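PDB 1O5Z: folylpolyglutamate synthase/dihydrofolate synthase from Thermotoga maritima, which probably adds L-glutamate to dihydropteroate and to tetrahydrofolate polyglutamates, using ATP and magnesium, in folate biosynthesis. Local coordinates for residues F252-E257 with A279-E284; N258-L263 with K293-G298; S346-I351 with I372-P377; I351-N356 with M381-S386. All blocks are in the same frame, centred on the assembly; numbering follows the deposited sequence.

The four contacts fall into two pairs far apart in a monomeric chain, contacts 1 and 4 on opposite sides of its centre. Contacts 1 and 2 come first; contact 1 and segment 258-263 belong to the Mur ligase middle domain region. Their centres are about 9 Å apart. They share the small antiparallel sheet, in which strands 250-255 and 259-265 are neighbours, and pack it on helices 271-286 and 292-301. Contacts 3 and 4 follow in the glutamate ligase domain, their centres about 11 Å apart, and share Ile351. Contact 3 pairs two parallel strands; contact 4 joins the loops beyond them, and both touch one sulfate. About 39 Å separates the centres of contacts 1 and 3, so the two pairs lie in separate parts of the fold and do not touch.

Contact 1: residues F252-E257 with A279-E284; sequences FDYCGE and ALKTLE
The ring of Tyr254 lies with one face on Leu280, whose CB sits 3.9 Å from the ring centroid in a CH-pi contact. Leu280 CD1 extends the cover over the same face and comes within 3.7 Å of Tyr254 CG. At the ring edge, in plane, is Glu284 OE1. This is sheet-on-helix packing in the Mur ligase middle domain region: strand 250-255 of a three-stranded antiparallel sheet rests on helix 271-286. The axes of the strand and helix segments run 31° apart.

Tyr254 CG is anti to the backbone N (chi1 170°), and this carries the ring out over Leu280 to the carboxylate. Ring and carboxylate planes stand 71° apart. Tyr254 OH donates to Glu284 OE1 over 2.8 Å, from above the carboxylate plane. Glu257 N donates to the same oxygen, also from out of plane. A salt bridge from Lys281 NZ on the anti side adds a third donor. Three donors on one oxygen should favour the charged carboxylate. The other oxygen, Glu284 OE2, accepts from Asn258 N, so the chain turn after the strand is tied to the helix.

Glu257 stays on the solvent side. Its OE2 is 4.4 Å from Lys281 NZ, beyond a salt bridge. One water links these two groups, weakly at the glutamate. Another water donates to both Glu257 OE2, at 2.8 Å, and Glu284 O, at 2.7 Å.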
loop_
_atom_site.group_PDB
_atom_site.type_symbol
_atom_site.label_atom_id
_atom_site.label_comp_id
_atom_site.label_asym_id
_atom_site.label_seq_id
_atom_site.Cartn_x
_atom_site.Cartn_y
_atom_site.Cartn_z
ATOM N N PHE A 252 13.846 -9.903 -14.223
ATOM C CA PHE A 252 12.920 -10.994 -14.544
ATOM C C PHE A 252 12.374 -10.943 -15.982
ATOM O O PHE A 252 12.413 -9.901 -16.633
ATOM C CB PHE A 252 11.778 -11.024 -13.527
ATOM C CG PHE A 252 10.879 -9.843 -13.594
ATOM C CD1 PHE A 252 11.317 -8.585 -13.158
ATOM C CD2 PHE A 252 9.582 -9.971 -14.117
ATOM C CE1 PHE A 252 10.443 -7.439 -13.222
ATOM C CE2 PHE A 252 8.704 -8.860 -14.207
ATOM C CZ PHE A 252 9.142 -7.589 -13.750
ATOM N N ASP A 253 11.907 -12.104 -16.462
ATOM C CA ASP A 253 11.117 -12.214 -17.699
ATOM C C ASP A 253 9.629 -12.282 -17.352
ATOM O O ASP A 253 9.267 -12.777 -16.286
ATOM C CB ASP A 253 11.487 -13.469 -18.497
ATOM C CG ASP A 253 12.958 -13.570 -18.775
ATOM O OD1 ASP A 253 13.638 -12.517 -18.788
ATOM O OD2 ASP A 253 13.526 -14.671 -18.973
ATOM N N TYR A 254 8.784 -11.778 -18.246
ATOM C CA TYR A 254 7.328 -11.880 -18.126
ATOM C C TYR A 254 6.762 -12.591 -19.361
ATOM O O TYR A 254 7.225 -12.321 -20.464
ATOM C CB TYR A 254 6.715 -10.482 -18.010
ATOM C CG TYR A 254 5.197 -10.471 -18.125
ATOM C CD1 TYR A 254 4.385 -10.737 -17.018
ATOM C CD2 TYR A 254 4.575 -10.201 -19.342
ATOM C CE1 TYR A 254 2.976 -10.720 -17.125
ATOM C CE2 TYR A 254 3.196 -10.188 -19.468
ATOM C CZ TYR A 254 2.398 -10.453 -18.360
ATOM O OH TYR A 254 1.039 -10.445 -18.504
ATOM N N CYS A 255 5.785 -13.486 -19.173
ATOM C CA CYS A 255 5.024 -14.115 -20.268
ATOM C C CYS A 255 3.535 -13.907 -20.081
ATOM O O CYS A 255 2.953 -14.498 -19.195
ATOM C CB CYS A 255 5.250 -15.624 -20.297
ATOM S SG CYS A 255 6.953 -16.137 -20.571
ATOM N N GLY A 256 2.910 -13.087 -20.907
ATOM C CA GLY A 256 1.451 -12.937 -20.878
ATOM C C GLY A 256 1.005 -12.888 -22.316
ATOM O O GLY A 256 1.495 -13.669 -23.087
ATOM N N GLU A 257 0.109 -11.971 -22.698
ATOM C CA GLU A 257 -0.118 -11.695 -24.121
ATOM C C GLU A 257 1.222 -11.374 -24.730
ATOM O O GLU A 257 1.613 -11.971 -25.712
ATOM C CB GLU A 257 -1.030 -10.502 -24.328
ATOM C CG GLU A 257 -2.511 -10.796 -24.159
ATOM C CD GLU A 257 -3.417 -9.751 -24.847
ATOM O OE1 GLU A 257 -3.855 -10.021 -26.004
ATOM O OE2 GLU A 257 -3.703 -8.672 -24.246
ATOM N N ALA A 279 0.593 -6.895 -12.322
ATOM C CA ALA A 279 0.403 -5.544 -12.866
ATOM C C ALA A 279 0.368 -5.537 -14.414
ATOM O O ALA A 279 -0.436 -4.824 -15.035
ATOM C CB ALA A 279 1.496 -4.636 -12.352
ATOM N N LEU A 280 1.274 -6.303 -15.035
ATOM C CA LEU A 280 1.375 -6.349 -16.478
ATOM C C LEU A 280 0.181 -7.080 -17.047
ATOM O O LEU A 280 -0.405 -6.626 -18.033
ATOM C CB LEU A 280 2.691 -7.000 -16.931
ATOM C CG LEU A 280 4.012 -6.306 -16.490
ATOM C CD1 LEU A 280 5.265 -6.905 -17.183
ATOM C CD2 LEU A 280 3.956 -4.854 -16.754
ATOM N N LYS A 281 -0.201 -8.207 -16.440
ATOM C CA LYS A 281 -1.474 -8.844 -16.837
ATOM C C LYS A 281 -2.652 -7.897 -16.642
ATOM O O LYS A 281 -3.489 -7.784 -17.501
ATOM C CB LYS A 281 -1.723 -10.162 -16.114
ATOM C CG LYS A 281 -2.875 -11.090 -16.691
ATOM C CD LYS A 281 -3.413 -10.804 -18.139
ATOM C CE LYS A 281 -2.679 -11.478 -19.203
ATOM N NZ LYS A 281 -3.005 -10.887 -20.560
ATOM N N THR A 282 -2.711 -7.189 -15.528
ATOM C CA THR A 282 -3.798 -6.298 -15.317
ATOM C C THR A 282 -3.895 -5.354 -16.505
ATOM O O THR A 282 -4.950 -5.176 -17.084
ATOM C CB THR A 282 -3.565 -5.569 -14.027
ATOM O OG1 THR A 282 -3.727 -6.492 -12.917
ATOM C CG2 THR A 282 -4.632 -4.444 -13.822
ATOM N N LEU A 283 -2.746 -4.838 -16.917
ATOM C CA LEU A 283 -2.626 -3.871 -18.012
ATOM C C LEU A 283 -2.934 -4.494 -19.383
ATOM O O LEU A 283 -3.628 -3.871 -20.214
ATOM C CB LEU A 283 -1.226 -3.217 -17.995
ATOM C CG LEU A 283 -1.030 -2.137 -16.897
ATOM C CD1 LEU A 283 0.390 -1.621 -16.778
ATOM C CD2 LEU A 283 -1.943 -0.990 -17.112
ATOM N N GLU A 284 -2.449 -5.704 -19.624
ATOM C CA GLU A 284 -2.845 -6.427 -20.844
ATOM C C GLU A 284 -4.365 -6.616 -20.954
ATOM O O GLU A 284 -4.972 -6.312 -21.989
ATOM C CB GLU A 284 -2.154 -7.787 -20.911
ATOM C CG GLU A 284 -0.634 -7.706 -21.080
ATOM C CD GLU A 284 0.031 -9.061 -21.186
ATOM O OE1 GLU A 284 -0.547 -10.090 -20.761
ATOM O OE2 GLU A 284 1.141 -9.104 -21.720
HETATM O O HOH W 1 -5.255 -10.163 -21.972
HETATM O O HOH W 2 -3.784 -5.828 -24.393
#

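Contact 2: residues N258-L263 with K293-G298; sequences NTFEDL and KAIREG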
loop_
_atom_site.group_PDB
_atom_site.type_symbol
_atom_site.label_atom_id
_atom_site.label_comp_id
_atom_site.label_asym_id
_atom_site.label_seq_id
_atom_site.Cartn_x
_atom_site.Cartn_y
_atom_site.Cartn_z
ATOM N N ASN A 258 1.915 -10.425 -24.116
ATOM C CA ASN A 258 3.268 -10.076 -24.477
ATOM C C ASN A 258 4.277 -10.795 -23.622
ATOM O O ASN A 258 3.993 -11.253 -22.511
ATOM C CB ASN A 258 3.521 -8.589 -24.292
ATOM C CG ASN A 258 2.508 -7.744 -25.012
ATOM O OD1 ASN A 258 2.099 -8.073 -26.116
ATOM N ND2 ASN A 258 2.055 -6.670 -24.364
ATOM N N THR A 259 5.484 -10.834 -24.159
ATOM C CA THR A 259 6.626 -11.422 -23.516
ATOM C C THR A 259 7.713 -10.366 -23.435
ATOM O O THR A 259 7.943 -9.620 -24.382
ATOM C CB THR A 259 7.052 -12.653 -24.307
ATOM O OG1 THR A 259 6.161 -13.725 -23.970
ATOM C CG2 THR A 259 8.450 -13.150 -23.895
ATOM N N PHE A 260 8.327 -10.273 -22.265
ATOM C CA PHE A 260 9.389 -9.326 -22.013
ATOM C C PHE A 260 10.485 -10.088 -21.288
ATOM O O PHE A 260 10.206 -10.968 -20.465
ATOM C CB PHE A 260 8.881 -8.173 -21.170
ATOM C CG PHE A 260 7.765 -7.403 -21.813
ATOM C CD1 PHE A 260 6.487 -7.410 -21.267
ATOM C CD2 PHE A 260 7.994 -6.661 -22.982
ATOM C CE1 PHE A 260 5.446 -6.676 -21.876
ATOM C CE2 PHE A 260 6.961 -5.923 -23.602
ATOM C CZ PHE A 260 5.690 -5.939 -23.053
ATOM N N GLU A 261 11.731 -9.783 -21.629
ATOM C CA GLU A 261 12.876 -10.414 -20.996
ATOM C C GLU A 261 13.723 -9.366 -20.272
ATOM O O GLU A 261 13.847 -8.239 -20.739
ATOM C CB GLU A 261 13.736 -11.126 -22.041
ATOM C CG GLU A 261 12.982 -11.945 -23.082
ATOM C CD GLU A 261 13.961 -12.735 -23.920
ATOM O OE1 GLU A 261 14.830 -13.417 -23.326
ATOM O OE2 GLU A 261 13.894 -12.676 -25.165
ATOM N N ASP A 262 14.306 -9.746 -19.141
ATOM C CA ASP A 262 15.130 -8.833 -18.330
ATOM C C ASP A 262 14.494 -7.474 -18.009
ATOM O O ASP A 262 15.117 -6.426 -18.160
ATOM C CB ASP A 262 16.527 -8.687 -18.923
ATOM C CG ASP A 262 17.262 -10.007 -18.929
ATOM O OD1 ASP A 262 17.924 -10.313 -19.948
ATOM O OD2 ASP A 262 17.200 -10.830 -17.968
ATOM N N LEU A 263 13.253 -7.538 -17.550
ATOM C CA LEU A 263 12.628 -6.427 -16.889
ATOM C C LEU A 263 13.291 -6.221 -15.538
ATOM O O LEU A 263 13.767 -7.152 -14.928
ATOM C CB LEU A 263 11.148 -6.691 -16.688
ATOM C CG LEU A 263 10.301 -6.937 -17.938
ATOM C CD1 LEU A 263 8.955 -7.431 -17.497
ATOM C CD2 LEU A 263 10.123 -5.669 -18.733
ATOM N N LYS A 293 8.569 0.644 -23.481
ATOM C CA LYS A 293 9.318 1.681 -22.764
ATOM C C LYS A 293 8.654 2.087 -21.441
ATOM O O LYS A 293 9.339 2.186 -20.428
ATOM C CB LYS A 293 9.518 2.919 -23.640
ATOM C CG LYS A 293 10.392 4.018 -23.008
ATOM C CD LYS A 293 10.398 5.300 -23.845
ATOM C CE LYS A 293 11.660 6.170 -23.560
ATOM N NZ LYS A 293 11.410 7.212 -22.490
ATOM N N ALA A 294 7.350 2.360 -21.490
ATOM C CA ALA A 294 6.569 2.735 -20.332
ATOM C C ALA A 294 6.498 1.624 -19.269
ATOM O O ALA A 294 6.510 1.889 -18.083
ATOM C CB ALA A 294 5.148 3.107 -20.755
ATOM N N ILE A 295 6.396 0.387 -19.726
ATOM C CA ILE A 295 6.341 -0.749 -18.848
ATOM C C ILE A 295 7.685 -0.800 -18.129
ATOM O O ILE A 295 7.752 -0.894 -16.896
ATOM C CB ILE A 295 6.064 -2.046 -19.682
ATOM C CG1 ILE A 295 4.614 -2.108 -20.104
ATOM C CG2 ILE A 295 6.388 -3.304 -18.899
ATOM C CD1 ILE A 295 4.390 -3.073 -21.220
ATOM N N ARG A 296 8.775 -0.743 -18.877
ATOM C CA ARG A 296 10.073 -0.836 -18.223
ATOM C C ARG A 296 10.327 0.327 -17.276
ATOM O O ARG A 296 10.876 0.140 -16.191
ATOM C CB ARG A 296 11.169 -0.889 -19.244
ATOM C CG ARG A 296 11.158 -2.145 -20.021
ATOM C CD ARG A 296 12.324 -2.258 -20.999
ATOM N NE ARG A 296 12.227 -3.511 -21.731
ATOM C CZ ARG A 296 12.759 -4.661 -21.331
ATOM N NH1 ARG A 296 13.474 -4.717 -20.222
ATOM N NH2 ARG A 296 12.592 -5.774 -22.057
ATOM N N GLU A 297 9.958 1.529 -17.686
ATOM C CA GLU A 297 10.256 2.692 -16.868
ATOM C C GLU A 297 9.345 2.723 -15.657
ATOM O O GLU A 297 9.804 2.993 -14.576
ATOM C CB GLU A 297 10.149 3.998 -17.662
ATOM C CG GLU A 297 10.043 5.257 -16.795
ATOM C CD GLU A 297 9.878 6.532 -17.617
ATOM O OE1 GLU A 297 10.881 6.884 -18.254
ATOM O OE2 GLU A 297 8.761 7.159 -17.616
ATOM N N GLY A 298 8.076 2.427 -15.860
ATOM C CA GLY A 298 7.084 2.378 -14.783
ATOM C C GLY A 298 7.447 1.376 -13.712
ATOM O O GLY A 298 7.391 1.713 -12.522
#
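Arg296 and Ile295 of helix 292-301 pack on an edge strand of the small antiparallel sheet, in a strand-on-helix contact with a polar part beside an apolar one. Phe260 and Leu263 meet Ile295, and Arg296 reaches the backbone of 258-263. The contact sits where strand 259-265, an outer strand of that sheet, turns a corner at Glu261 and Asp262. There Asp262 and Leu263 both face Phe252 of the neighbouring strand, forming a G1 beta bulge.

The corner presents two successive carbonyls to one guanidinium. Arg296 NH2 donates to Glu261 O over 3.1 Å, with a nearly straight N-H...O angle of 168°. Arg296 NH1 donates to Asp262 O, also over 3.1 Å, but the bond is more bent, at 139°. Both oxygens lie at the guanidinium edge and in its plane. The carbonyls are used differently: the donor is tilted only 21° from the plane of Glu261, yet stands well above that of Asp262. The arginine chain is extended from CG to NE, which gives it the span to reach the corner.

Leu263 CD2 lies over the centre of one guanidinium face, 3.8 Å from Arg296 NH1, and the leucine side chain crosses that of the arginine at about a right angle. Ile295 CD1 touches Phe260 CZ at 3.6 Å, oblique to the ring. Leu263 and Ile295 also pack on Leu280 of helix 271-286.

Glu292, one helical turn earlier, makes a salt bridge to Arg296 NE. The guanidinium is thus gripped at NE and at both terminal nitrogens. Its flat orientation is probably fixed by this. Its charge is probably balanced by the carboxylate, while one N-H of each terminal nitrogen goes to a carbonyl at the bulge.

Contact 3: residues S346-I351 with I372-P377; sequences SLVIGI and IVTRVP. With SO4 (sulfate ion), chain E.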
loop_
_atom_site.group_PDB
_atom_site.type_symbol
_atom_site.label_atom_id
_atom_site.label_comp_id
_atom_site.label_asym_id
_atom_site.label_seq_id
_atom_site.Cartn_x
_atom_site.Cartn_y
_atom_site.Cartn_z
ATOM N N SER A 346 22.229 -3.852 11.928
ATOM C CA SER A 346 21.763 -3.260 13.161
ATOM C C SER A 346 20.242 -3.160 13.036
ATOM O O SER A 346 19.723 -3.085 11.947
ATOM C CB SER A 346 22.373 -1.869 13.365
ATOM O OG SER A 346 23.755 -1.948 13.597
ATOM N N LEU A 347 19.550 -3.224 14.165
ATOM C CA LEU A 347 18.109 -3.227 14.247
ATOM C C LEU A 347 17.742 -2.066 15.105
ATOM O O LEU A 347 18.244 -1.957 16.223
ATOM C CB LEU A 347 17.610 -4.459 14.985
ATOM C CG LEU A 347 16.107 -4.594 15.223
ATOM C CD1 LEU A 347 15.288 -4.546 13.926
ATOM C CD2 LEU A 347 15.928 -5.927 15.885
ATOM N N VAL A 348 16.841 -1.237 14.588
ATOM C CA VAL A 348 16.154 -0.248 15.380
ATOM C C VAL A 348 14.693 -0.683 15.386
ATOM O O VAL A 348 14.042 -0.702 14.339
ATOM C CB VAL A 348 16.366 1.165 14.820
ATOM C CG1 VAL A 348 15.602 2.222 15.647
ATOM C CG2 VAL A 348 17.889 1.475 14.752
ATOM N N ILE A 349 14.209 -1.065 16.583
ATOM C CA ILE A 349 12.873 -1.623 16.759
ATOM C C ILE A 349 11.998 -0.884 17.819
ATOM O O ILE A 349 12.441 -0.543 18.904
ATOM C CB ILE A 349 12.961 -3.167 16.958
ATOM C CG1 ILE A 349 11.583 -3.837 16.800
ATOM C CG2 ILE A 349 13.657 -3.547 18.274
ATOM C CD1 ILE A 349 11.689 -5.261 16.406
ATOM N N GLY A 350 10.778 -0.543 17.416
ATOM C CA GLY A 350 9.790 0.019 18.327
ATOM C C GLY A 350 8.489 -0.683 18.021
ATOM O O GLY A 350 8.095 -0.775 16.873
ATOM N N ILE A 351 7.846 -1.222 19.027
ATOM C CA ILE A 351 6.599 -1.897 18.824
ATOM C C ILE A 351 5.637 -1.359 19.840
ATOM O O ILE A 351 6.019 -1.172 20.983
ATOM C CB ILE A 351 6.733 -3.436 19.035
ATOM C CG1 ILE A 351 7.966 -4.000 18.343
ATOM C CG2 ILE A 351 5.464 -4.178 18.540
ATOM C CD1 ILE A 351 8.245 -5.385 18.735
ATOM N N ILE A 372 18.811 -2.050 18.996
ATOM C CA ILE A 372 18.420 -0.824 19.623
ATOM C C ILE A 372 16.891 -0.800 19.652
ATOM O O ILE A 372 16.261 -0.841 18.629
ATOM C CB ILE A 372 18.910 0.370 18.808
ATOM C CG1 ILE A 372 20.425 0.315 18.620
ATOM C CG2 ILE A 372 18.454 1.666 19.472
ATOM C CD1 ILE A 372 20.918 1.340 17.624
ATOM N N VAL A 373 16.325 -0.744 20.853
ATOM C CA VAL A 373 14.914 -0.604 21.054
ATOM C C VAL A 373 14.705 0.895 21.190
ATOM O O VAL A 373 15.467 1.591 21.866
ATOM C CB VAL A 373 14.453 -1.301 22.362
ATOM C CG1 VAL A 373 12.948 -1.198 22.524
ATOM C CG2 VAL A 373 14.896 -2.781 22.373
ATOM N N THR A 374 13.646 1.377 20.572
ATOM C CA THR A 374 13.343 2.804 20.559
ATOM C C THR A 374 11.879 3.003 20.830
ATOM O O THR A 374 11.125 2.034 20.832
ATOM C CB THR A 374 13.757 3.385 19.206
ATOM O OG1 THR A 374 13.769 4.791 19.316
ATOM C CG2 THR A 374 12.774 3.067 18.090
ATOM N N ARG A 375 11.465 4.223 21.116
ATOM C CA ARG A 375 10.023 4.481 21.321
ATOM C C ARG A 375 9.282 4.812 20.036
ATOM O O ARG A 375 9.633 5.759 19.380
ATOM C CB ARG A 375 9.796 5.667 22.234
ATOM C CG ARG A 375 10.293 5.500 23.568
ATOM C CD ARG A 375 9.888 6.619 24.411
ATOM N NE ARG A 375 8.458 6.579 24.650
ATOM C CZ ARG A 375 7.900 6.079 25.741
ATOM N NH1 ARG A 375 8.652 5.557 26.701
ATOM N NH2 ARG A 375 6.583 6.085 25.861
ATOM N N VAL A 376 8.221 4.078 19.711
ATOM C CA VAL A 376 7.306 4.510 18.663
ATOM C C VAL A 376 6.792 5.933 18.937
ATOM O O VAL A 376 6.284 6.240 20.024
ATOM C CB VAL A 376 6.127 3.573 18.514
ATOM C CG1 VAL A 376 5.208 4.068 17.411
ATOM C CG2 VAL A 376 6.600 2.144 18.212
ATOM N N PRO A 377 6.974 6.804 17.947
ATOM C CA PRO A 377 6.603 8.207 18.049
ATOM C C PRO A 377 5.092 8.352 17.768
ATOM O O PRO A 377 4.614 8.445 16.559
ATOM C CB PRO A 377 7.457 8.858 16.958
ATOM C CG PRO A 377 7.544 7.841 15.917
ATOM C CD PRO A 377 7.604 6.516 16.635
HETATM S S SO4 E . 5.836 4.003 29.040
HETATM O O1 SO4 E . 6.250 3.425 27.756
HETATM O O2 SO4 E . 7.086 4.495 29.638
HETATM O O3 SO4 E . 5.378 2.906 29.903
HETATM O O4 SO4 E . 4.748 4.968 28.764
HETATM O O HOH W 3 8.534 1.233 21.238
#
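Val348 pairs with Ile372 and Ile349 with Val373 as neighbours in parallel strands. Three backbone hydrogen bonds join them. Ile372 N donates to Leu347 O, Ile349 N donates to Ile372 O at 2.9 Å, and Thr374 N donates to Ile349 O at 2.8 Å. The last bond carries the pairing past the end of the regular strand. Past it a water donates to Thr374 O, accepts from Val376 N and reaches Ile351 O only weakly.

Val348 and Ile372 lie side by side on one face of the sheet, with Val348 CG2 4.2 Å from Ile372 CD1. Val348 CG1 meets Thr374 CG2 at 3.8 Å. Ile349 and Val373 occupy the other face. Gly350 lies against Val376, whose CG2 is 3.4 Å from Gly350 C; a side chain on Gly350 would be tight against both that methyl and Thr374 O.

Arg375 points away from the strand partner. Its chain bends at chi3 (69°), turning the guanidinium edge to a sulfate, probably from the crystallisation liquor. The bonds are weak and long, the shortest being Arg375 NH2 to sulfate O1 at 3.3 Å. A leucine in place of Arg375 would probably leave this side of the anion without its weak guanidinium bonds, with Met384 N and Asn385 ND2 still holding it.

The two strands belong to a beta-alpha-beta unit with helix 357-361 in the crossover. Strand 414-418 flanks 345-349 in the sheet. Val373 packs on helix 384-394, and Thr374 and Val376 on helix 421-433.

Contact 4: residues I351-N356 with M381-S386; sequences ILDDKN and MKDMNS. With SO4 (sulfate ion), chain E.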
loop_
_atom_site.group_PDB
_atom_site.type_symbol
_atom_site.label_atom_id
_atom_site.label_comp_id
_atom_site.label_asym_id
_atom_site.label_seq_id
_atom_site.Cartn_x
_atom_site.Cartn_y
_atom_site.Cartn_z
ATOM N N ILE A 351 7.846 -1.222 19.027
ATOM C CA ILE A 351 6.599 -1.897 18.824
ATOM C C ILE A 351 5.637 -1.359 19.840
ATOM O O ILE A 351 6.019 -1.172 20.983
ATOM C CB ILE A 351 6.733 -3.436 19.035
ATOM C CG1 ILE A 351 7.966 -4.000 18.343
ATOM C CG2 ILE A 351 5.464 -4.178 18.540
ATOM C CD1 ILE A 351 8.245 -5.385 18.735
ATOM N N LEU A 352 4.395 -1.137 19.421
ATOM C CA LEU A 352 3.327 -0.810 20.351
ATOM C C LEU A 352 2.916 -2.047 21.154
ATOM O O LEU A 352 3.189 -3.203 20.778
ATOM C CB LEU A 352 2.131 -0.200 19.610
ATOM C CG LEU A 352 2.470 1.012 18.735
ATOM C CD1 LEU A 352 1.306 1.420 17.858
ATOM C CD2 LEU A 352 2.902 2.154 19.601
ATOM N N ASP A 353 2.256 -1.788 22.279
ATOM C CA ASP A 353 1.949 -2.856 23.214
ATOM C C ASP A 353 0.713 -3.618 22.767
ATOM O O ASP A 353 0.456 -4.695 23.270
ATOM C CB ASP A 353 1.881 -2.345 24.679
ATOM C CG ASP A 353 0.510 -1.864 25.093
ATOM O OD1 ASP A 353 -0.074 -1.015 24.395
ATOM O OD2 ASP A 353 -0.059 -2.275 26.136
ATOM N N ASP A 354 -0.015 -3.077 21.789
ATOM C CA ASP A 354 -1.179 -3.754 21.207
ATOM C C ASP A 354 -0.778 -4.822 20.206
ATOM O O ASP A 354 -1.621 -5.436 19.596
ATOM C CB ASP A 354 -2.154 -2.757 20.555
ATOM C CG ASP A 354 -1.585 -2.082 19.309
ATOM O OD1 ASP A 354 -0.348 -2.084 19.100
ATOM O OD2 ASP A 354 -2.317 -1.501 18.482
ATOM N N LYS A 355 0.512 -5.041 20.049
ATOM C CA LYS A 355 0.999 -6.017 19.113
ATOM C C LYS A 355 1.652 -7.163 19.862
ATOM O O LYS A 355 1.873 -7.069 21.074
ATOM C CB LYS A 355 1.948 -5.322 18.129
ATOM C CG LYS A 355 1.152 -4.788 16.935
ATOM C CD LYS A 355 1.501 -3.382 16.549
ATOM C CE LYS A 355 0.519 -2.852 15.522
ATOM N NZ LYS A 355 -0.762 -2.453 16.138
ATOM N N ASN A 356 1.922 -8.265 19.166
ATOM C CA ASN A 356 2.565 -9.392 19.825
ATOM C C ASN A 356 4.085 -9.225 19.902
ATOM O O ASN A 356 4.854 -9.862 19.167
ATOM C CB ASN A 356 2.172 -10.701 19.183
ATOM C CG ASN A 356 2.285 -11.821 20.132
ATOM O OD1 ASN A 356 3.369 -12.093 20.638
ATOM N ND2 ASN A 356 1.164 -12.450 20.444
ATOM N N MET A 381 1.995 4.953 22.059
ATOM C CA MET A 381 3.087 4.130 22.604
ATOM C C MET A 381 3.052 4.031 24.126
ATOM O O MET A 381 3.298 5.017 24.787
ATOM C CB MET A 381 4.461 4.666 22.153
ATOM C CG MET A 381 5.687 4.054 22.868
ATOM S SD MET A 381 5.969 2.351 22.357
ATOM C CE MET A 381 6.815 1.702 23.785
ATOM N N LYS A 382 2.753 2.842 24.668
ATOM C CA LYS A 382 2.897 2.562 26.113
ATOM C C LYS A 382 3.774 1.331 26.367
ATOM O O LYS A 382 4.002 0.522 25.472
ATOM C CB LYS A 382 1.533 2.482 26.867
ATOM C CG LYS A 382 0.691 1.222 26.715
ATOM C CD LYS A 382 -0.582 1.296 27.594
ATOM C CE LYS A 382 -1.179 -0.089 27.940
ATOM N NZ LYS A 382 -2.184 -0.079 29.073
ATOM N N ASP A 383 4.288 1.253 27.595
ATOM C CA ASP A 383 5.110 0.139 28.101
ATOM C C ASP A 383 6.441 -0.064 27.436
ATOM O O ASP A 383 6.855 -1.209 27.186
ATOM C CB ASP A 383 4.360 -1.189 28.036
ATOM C CG ASP A 383 3.559 -1.432 29.226
ATOM O OD1 ASP A 383 2.478 -2.040 29.074
ATOM O OD2 ASP A 383 3.941 -1.052 30.349
ATOM N N MET A 384 7.137 1.031 27.194
ATOM C CA MET A 384 8.497 0.940 26.747
ATOM C C MET A 384 9.264 -0.014 27.668
ATOM O O MET A 384 10.118 -0.796 27.251
ATOM C CB MET A 384 9.108 2.319 26.796
ATOM C CG MET A 384 10.514 2.358 26.343
ATOM S SD MET A 384 10.637 1.746 24.633
ATOM C CE MET A 384 12.304 2.306 24.286
ATOM N N ASN A 385 8.908 0.038 28.934
ATOM C CA ASN A 385 9.605 -0.696 29.960
ATOM C C ASN A 385 9.628 -2.209 29.696
ATOM O O ASN A 385 10.686 -2.840 29.730
ATOM C CB ASN A 385 8.954 -0.406 31.327
ATOM C CG ASN A 385 8.005 0.824 31.294
ATOM O OD1 ASN A 385 6.906 0.780 31.879
ATOM N ND2 ASN A 385 8.420 1.906 30.604
ATOM N N SER A 386 8.457 -2.784 29.436
ATOM C CA SER A 386 8.356 -4.232 29.259
ATOM C C SER A 386 8.817 -4.629 27.865
ATOM O O SER A 386 9.294 -5.740 27.695
ATOM C CB SER A 386 6.946 -4.775 29.582
ATOM O OG SER A 386 5.965 -4.118 28.804
HETATM S S SO4 E . 5.836 4.003 29.040
HETATM O O1 SO4 E . 6.250 3.425 27.756
HETATM O O2 SO4 E . 7.086 4.495 29.638
HETATM O O3 SO4 E . 5.378 2.906 29.903
HETATM O O4 SO4 E . 4.748 4.968 28.764
HETATM O O HOH W 4 1.627 0.680 23.197
#
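Leu352 CD2 lies on Met381, 3.6 Å from Met381 CA and 3.9 Å from its CB. The methionine chain bends at chi2 (72°), bringing SD to 3.8 Å from Ile351 O.

The charged contacts are looser. The carboxylate of Asp353 lies across the aliphatic part of Lys382, with Asp353 OD2 3.0 Å from Lys382 CE. The charges themselves stay apart: Asp353 OD2 is 4.2 Å from Lys382 NZ, too far for a salt bridge. Asp383 OD1 is 3.9 Å from that same Asp353 oxygen, a like charge that the lysine probably offsets. With an alanine here in place of Asp353, the Lys382 chain is likely to lose the carboxylate it lies against, and its charge a nearby negative group.

Water supplies the polar link. One molecule accepts from Asp353 N and from Lys382 N, and lies 2.7 Å from Asp353 OD1.

A sulfate sits at the start of helix 384-394, where Met384 N donates to its O1 at 2.6 Å and Asn385 ND2 to its O2.

The contact joins the beta turn Leu352-Lys355, between strand 345-349 and helix 357-361, to the loop entering helix 384-394. Arg357 of helix 357-361 hydrogen-bonds to Ile351 O, Lys382 O and Asp383 O, tying both loops together.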